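DynE7 (Micromonospora chersina, PDB 2XEM) probably hydrolyses a polyketide thioester as the hot-dog fold thioesterase of dynemicin biosynthesis, and binds a conjugated polyene ketone. Local coordinates at residues V25-F30 with Y72-A77; L34-H39 with F99-V104. All coordinates share one frame; numbering follows the deposited sequence. Where two conformers were deposited one is given.

Contact 1: residues V25-F30 with Y72-A77; sequences VGNVYF and YAEGSA
A single direct backbone hydrogen bond joins the two loops, from Val28 N to Gly75 O at 3.0 Å. It is bent, with 142° at the hydrogen, and the donor sits above the carbonyl plane. The same oxygen receives a CA-H...O contact from Asn27 CA at 3.2 Å.

Water extends this pairing on both flanks. One molecule donates to Gly26 O and accepts from Ala77 N; a second donates to Val28 O, 3.0 Å away, and accepts from Gly75 N. Neither loop is a regular strand, and the waters add indirect links to the direct bond.

Among side chains, the CG2 branch of Val28 lies against the peptide of Gly75, 3.6 Å from Gly75 C, because this methyl is turned anti to the carbonyl carbon. A CB on Gly75 would press on that methyl. Nearer the surface, one of two Glu74 conformers passes beside Asn27, CG 3.8 Å from Asn27 CB, a contact therefore less certain.

Val25 touches the bound polyene. Segment 25-30 leads into helix 32-48, where the Val28 side chain packs on Tyr33 and Trp36, while segment 72-77 connects strands 60-71 and 80-91, and Glu74 packs on Leu129 of the second subunit.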
loop_
_atom_site.group_PDB
_atom_site.type_symbol
_atom_site.label_atom_id
_atom_site.label_comp_id
_atom_site.label_asym_id
_atom_site.label_seq_id
_atom_site.Cartn_x
_atom_site.Cartn_y
_atom_site.Cartn_z
ATOM N N VAL D 25 -11.319 8.287 -8.205
ATOM C CA VAL D 25 -11.212 9.156 -9.388
ATOM C C VAL D 25 -11.070 8.324 -10.696
ATOM O O VAL D 25 -11.501 8.780 -11.749
ATOM C CB VAL D 25 -10.113 10.259 -9.229
ATOM C CG1 VAL D 25 -10.039 11.163 -10.458
ATOM C CG2 VAL D 25 -10.365 11.107 -7.985
ATOM N N GLY D 26 -10.526 7.117 -10.594
ATOM C CA GLY D 26 -10.403 6.173 -11.700
ATOM C C GLY D 26 -8.990 5.990 -12.224
ATOM O O GLY D 26 -8.738 5.105 -13.047
ATOM N N ASN D 27 -8.053 6.805 -11.748
ATOM C CA ASN D 27 -6.640 6.763 -12.164
ATOM C C ASN D 27 -5.737 6.152 -11.095
ATOM O O ASN D 27 -6.205 5.829 -9.997
ATOM C CB ASN D 27 -6.132 8.185 -12.529
ATOM C CG ASN D 27 -6.450 9.268 -11.524
ATOM O OD1 ASN D 27 -7.197 10.178 -11.838
ATOM N ND2 ASN D 27 -5.944 9.194 -10.304
ATOM N N VAL D 28 -4.438 5.996 -11.412
ATOM C CA VAL D 28 -3.422 5.550 -10.458
ATOM C C VAL D 28 -3.215 6.657 -9.424
ATOM O O VAL D 28 -2.921 7.800 -9.794
ATOM C CB VAL D 28 -2.084 5.131 -11.132
ATOM C CG1 VAL D 28 -1.038 4.723 -10.093
ATOM C CG2 VAL D 28 -2.314 3.999 -12.127
ATOM N N TYR D 29 -3.417 6.323 -8.138
ATOM C CA TYR D 29 -3.146 7.257 -7.053
ATOM C C TYR D 29 -1.662 7.689 -7.088
ATOM O O TYR D 29 -0.779 6.830 -7.220
ATOM C CB TYR D 29 -3.519 6.630 -5.704
ATOM C CG TYR D 29 -3.515 7.656 -4.593
ATOM C CD1 TYR D 29 -2.441 7.746 -3.705
ATOM C CD2 TYR D 29 -4.547 8.585 -4.472
ATOM C CE1 TYR D 29 -2.416 8.714 -2.707
ATOM C CE2 TYR D 29 -4.518 9.567 -3.494
ATOM C CZ TYR D 29 -3.478 9.598 -2.585
ATOM O OH TYR D 29 -3.527 10.511 -1.572
ATOM N N PHE D 30 -1.389 9.012 -6.948
ATOM C CA PHE D 30 -0.055 9.575 -7.248
ATOM C C PHE D 30 1.105 8.887 -6.492
ATOM O O PHE D 30 2.180 8.708 -7.065
ATOM C CB PHE D 30 -0.019 11.113 -7.015
ATOM C CG PHE D 30 0.108 11.486 -5.546
ATOM C CD1 PHE D 30 1.357 11.767 -4.985
ATOM C CD2 PHE D 30 -1.021 11.549 -4.726
ATOM C CE1 PHE D 30 1.478 12.072 -3.621
ATOM C CE2 PHE D 30 -0.902 11.880 -3.367
ATOM C CZ PHE D 30 0.346 12.148 -2.826
ATOM N N TYR D 72 2.062 13.765 -15.804
ATOM C CA TYR D 72 1.668 14.362 -17.092
ATOM C C TYR D 72 0.347 13.815 -17.633
ATOM O O TYR D 72 -0.447 14.565 -18.177
ATOM C CB TYR D 72 2.783 14.226 -18.154
ATOM C CG TYR D 72 4.146 14.723 -17.703
ATOM C CD1 TYR D 72 4.314 16.013 -17.196
ATOM C CD2 TYR D 72 5.270 13.915 -17.807
ATOM C CE1 TYR D 72 5.576 16.474 -16.781
ATOM C CE2 TYR D 72 6.528 14.366 -17.406
ATOM C CZ TYR D 72 6.678 15.640 -16.890
ATOM O OH TYR D 72 7.930 16.058 -16.515
ATOM N N ALA D 73 0.135 12.516 -17.525
ATOM C CA ALA D 73 -1.069 11.859 -18.029
ATOM C C ALA D 73 -1.464 10.751 -17.066
ATOM O O ALA D 73 -0.587 10.128 -16.468
ATOM C CB ALA D 73 -0.811 11.293 -19.426
ATOM N N GLU D 74 -2.759 10.492 -16.946
ATOM C CA GLU D 74 -3.294 9.485 -16.027
ATOM C C GLU D 74 -2.964 8.036 -16.441
ATOM O O GLU D 74 -3.010 7.697 -17.629
ATOM C CB GLU D 74 -4.805 9.692 -15.854
ATOM C CG GLU D 74 -5.113 10.911 -14.995
ATOM C CD GLU D 74 -6.527 11.447 -15.036
ATOM O OE1 GLU D 74 -6.683 12.690 -15.042
ATOM O OE2 GLU D 74 -7.480 10.634 -15.031
ATOM N N GLY D 75 -2.599 7.224 -15.452
ATOM C CA GLY D 75 -2.504 5.775 -15.598
ATOM C C GLY D 75 -3.820 5.124 -15.184
ATOM O O GLY D 75 -4.597 5.708 -14.423
ATOM N N SER D 76 -4.094 3.932 -15.694
ATOM C CA SER D 76 -5.332 3.204 -15.440
ATOM C C SER D 76 -5.008 1.738 -15.099
ATOM O O SER D 76 -3.947 1.253 -15.476
ATOM C CB SER D 76 -6.220 3.219 -16.686
ATOM O OG SER D 76 -6.612 4.536 -17.043
ATOM N N ALA D 77 -5.930 1.032 -14.415
ATOM C CA ALA D 77 -5.818 -0.410 -14.178
ATOM C C ALA D 77 -5.562 -1.185 -15.475
ATOM O O ALA D 77 -6.195 -0.900 -16.512
ATOM C CB ALA D 77 -7.093 -0.923 -13.539
HETATM O O HOH W 1 -8.114 2.644 -13.897
HETATM O O HOH W 2 -2.266 8.384 -12.688
#

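Contact 2: residues L34-H39 with F99-V104; sequences LHWQGH and FDYVRV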
loop_
_atom_site.group_PDB
_atom_site.type_symbol
_atom_site.label_atom_id
_atom_site.label_comp_id
_atom_site.label_asym_id
_atom_site.label_seq_id
_atom_site.Cartn_x
_atom_site.Cartn_y
_atom_site.Cartn_z
ATOM N N LEU D 34 5.913 6.583 -6.723
ATOM C CA LEU D 34 7.105 6.550 -5.858
ATOM C C LEU D 34 7.446 5.153 -5.414
ATOM O O LEU D 34 8.618 4.840 -5.400
ATOM C CB LEU D 34 6.982 7.519 -4.642
ATOM C CG LEU D 34 7.100 9.028 -4.971
ATOM C CD1 LEU D 34 8.302 9.335 -5.860
ATOM C CD2 LEU D 34 5.794 9.587 -5.593
ATOM N N HIS D 35 6.442 4.291 -5.089
ATOM C CA HIS D 35 6.688 2.872 -4.825
ATOM C C HIS D 35 7.411 2.230 -5.988
ATOM O O HIS D 35 8.337 1.461 -5.768
ATOM C CB HIS D 35 5.381 2.080 -4.564
ATOM C CG HIS D 35 4.762 2.375 -3.254
ATOM N ND1 HIS D 35 4.916 1.536 -2.199
ATOM C CD2 HIS D 35 3.948 3.390 -2.899
ATOM C CE1 HIS D 35 4.234 2.074 -1.208
ATOM N NE2 HIS D 35 3.650 3.206 -1.589
ATOM N N TRP D 36 6.983 2.555 -7.232
ATOM C CA TRP D 36 7.531 1.978 -8.448
ATOM C C TRP D 36 9.016 2.283 -8.658
ATOM O O TRP D 36 9.703 1.473 -9.273
ATOM C CB TRP D 36 6.727 2.406 -9.671
ATOM C CG TRP D 36 5.278 2.009 -9.664
ATOM C CD1 TRP D 36 4.662 1.104 -8.836
ATOM C CD2 TRP D 36 4.266 2.517 -10.530
ATOM N NE1 TRP D 36 3.326 1.042 -9.120
ATOM C CE2 TRP D 36 3.050 1.896 -10.160
ATOM C CE3 TRP D 36 4.267 3.441 -11.601
ATOM C CZ2 TRP D 36 1.853 2.161 -10.819
ATOM C CZ3 TRP D 36 3.065 3.738 -12.228
ATOM C CH2 TRP D 36 1.880 3.092 -11.850
ATOM N N GLN D 37 9.501 3.428 -8.147
ATOM C CA GLN D 37 10.945 3.762 -8.116
ATOM C C GLN D 37 11.706 2.740 -7.281
ATOM O O GLN D 37 12.770 2.284 -7.696
ATOM C CB GLN D 37 11.162 5.162 -7.526
ATOM C CG GLN D 37 10.675 6.260 -8.442
ATOM C CD GLN D 37 10.951 7.643 -7.910
ATOM O OE1 GLN D 37 11.541 7.839 -6.853
ATOM N NE2 GLN D 37 10.517 8.642 -8.642
ATOM N N GLY D 38 11.136 2.400 -6.117
ATOM C CA GLY D 38 11.654 1.379 -5.222
ATOM C C GLY D 38 11.694 0.025 -5.919
ATOM O O GLY D 38 12.731 -0.629 -5.918
ATOM N N HIS D 39 10.567 -0.401 -6.514
ATOM C CA HIS D 39 10.481 -1.684 -7.221
ATOM C C HIS D 39 11.517 -1.742 -8.346
ATOM O O HIS D 39 12.179 -2.766 -8.547
ATOM C CB HIS D 39 9.098 -1.886 -7.848
ATOM C CG HIS D 39 7.926 -1.760 -6.930
ATOM N ND1 HIS D 39 8.057 -1.797 -5.554
ATOM C CD2 HIS D 39 6.627 -1.594 -7.234
ATOM C CE1 HIS D 39 6.834 -1.699 -5.075
ATOM N NE2 HIS D 39 5.946 -1.562 -6.040
ATOM N N PHE D 99 13.842 8.744 -13.684
ATOM C CA PHE D 99 12.831 7.769 -14.120
ATOM C C PHE D 99 11.895 8.411 -15.111
ATOM O O PHE D 99 11.457 9.537 -14.884
ATOM C CB PHE D 99 12.018 7.216 -12.935
ATOM C CG PHE D 99 12.826 6.633 -11.797
ATOM C CD1 PHE D 99 13.086 5.268 -11.736
ATOM C CD2 PHE D 99 13.307 7.447 -10.771
ATOM C CE1 PHE D 99 13.835 4.729 -10.683
ATOM C CE2 PHE D 99 14.065 6.906 -9.727
ATOM C CZ PHE D 99 14.318 5.547 -9.692
ATOM N N ASP D 100 11.653 7.720 -16.240
ATOM C CA ASP D 100 10.536 7.980 -17.124
ATOM C C ASP D 100 9.513 6.881 -16.887
ATOM O O ASP D 100 9.888 5.715 -16.783
ATOM C CB ASP D 100 10.971 7.945 -18.598
ATOM C CG ASP D 100 11.683 9.189 -19.122
ATOM O OD1 ASP D 100 11.811 10.181 -18.362
ATOM O OD2 ASP D 100 12.070 9.187 -20.301
ATOM N N TYR D 101 8.223 7.244 -16.783
ATOM C CA TYR D 101 7.166 6.234 -16.631
ATOM C C TYR D 101 6.373 6.253 -17.913
ATOM O O TYR D 101 5.641 7.211 -18.173
ATOM C CB TYR D 101 6.228 6.552 -15.467
ATOM C CG TYR D 101 6.883 6.722 -14.117
ATOM C CD1 TYR D 101 6.749 5.751 -13.137
ATOM C CD2 TYR D 101 7.545 7.909 -13.781
ATOM C CE1 TYR D 101 7.252 5.948 -11.854
ATOM C CE2 TYR D 101 8.076 8.105 -12.507
ATOM C CZ TYR D 101 7.903 7.133 -11.542
ATOM O OH TYR D 101 8.322 7.354 -10.261
ATOM N N VAL D 102 6.545 5.214 -18.722
ATOM C CA VAL D 102 5.966 5.166 -20.058
ATOM C C VAL D 102 4.921 4.053 -20.136
ATOM O O VAL D 102 5.264 2.878 -19.950
ATOM C CB VAL D 102 7.066 5.040 -21.151
ATOM C CG1 VAL D 102 6.454 5.039 -22.557
ATOM C CG2 VAL D 102 8.110 6.167 -21.014
ATOM N N ARG D 103 3.645 4.418 -20.385
ATOM C CA ARG D 103 2.653 3.401 -20.734
ATOM C C ARG D 103 2.961 2.887 -22.145
ATOM O O ARG D 103 2.989 3.685 -23.082
ATOM C CB ARG D 103 1.200 3.934 -20.645
ATOM C CG ARG D 103 0.177 2.911 -21.171
ATOM C CD ARG D 103 -1.268 3.309 -21.011
ATOM N NE ARG D 103 -1.568 4.602 -21.615
ATOM C CZ ARG D 103 -2.131 5.612 -20.964
ATOM N NH1 ARG D 103 -2.475 5.480 -19.684
ATOM N NH2 ARG D 103 -2.361 6.761 -21.585
ATOM N N VAL D 104 3.203 1.570 -22.277
ATOM C CA VAL D 104 3.479 0.913 -23.563
ATOM C C VAL D 104 2.291 0.096 -24.068
ATOM O O VAL D 104 2.289 -0.322 -25.212
ATOM C CB VAL D 104 4.792 0.095 -23.549
ATOM C CG1 VAL D 104 5.992 1.019 -23.342
ATOM C CG2 VAL D 104 4.752 -1.019 -22.491
#
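Trp36 and Gln37 carry the helix 34-39 side of this buried contact, meeting Tyr101 and Phe99 of strand 99-104. Leu34, at the start of the segment, contributes little to the strand and packs on Cys67 and on Leu34 of the second subunit.

Trp36 follows, its six-membered ring bringing CE3 to 3.7 Å from Tyr101 CD1. The tyrosine atom lies at the indole edge, in the plane of the ring, so the two aromatics meet without stacking. At the other end of the indole, NE1 is hydrogen-bonded to Glu21.

Gln37 meets both strand aromatics. With its CG anti to the carbonyl carbon and the chain extended beyond, it sets CG over the centre of one face of Phe99, a CH-pi contact 3.7 Å from the ring centroid. The amide runs on from there past the CD2-CE2 rim, nearly parallel to the ring, the planes 8° apart, with CD 3.7 Å from Phe99 CE2. From there NE2 donates to Tyr101 OH at 3.0 Å, arriving at the edge of the phenol; the bond is bent to 140°, and the hydroxyl is tilted from the amide plane. Tyr101 OH is also bonded to Tyr33 O, and Gln37 NE2 has a weak further bond to His68 O, so this buried polar cluster is shared among helix and strands. A leucine in place of Gln37 would probably leave the buried Tyr101 OH without its amide donor and deprive Phe99 of the flat group stacked beside its rim.

The axes approach to 10.5 Å at 109°, a separation filled by the large side chains. A long helix laid across the concave face of a curved antiparallel sheet, the sausage in its bun, is the defining feature of the hot-dog fold.

Contact 2 is wholly buried near the centre of the chain, whereas the centre of contact 1 lies about 19 Å from that of the chain and this contact is only partly buried. Their chemistry follows: aromatic and amide side chains bridge helix and sheet in the core, while mostly main-chain atoms and water join the peripheral loops. The two are nonetheless continuous. Segment 25-30 precedes the helix carrying 34-39, and Val28 CG1 packs 3.8 Å from Trp36 CH2. On the sheet side, Arg103 NH1 lies 3.1 Å from Glu74 O, a probable hydrogen bond, and also forms a salt bridge with Asp79. Both contacts reach the second subunit, but the polyene lies much closer to contact 1.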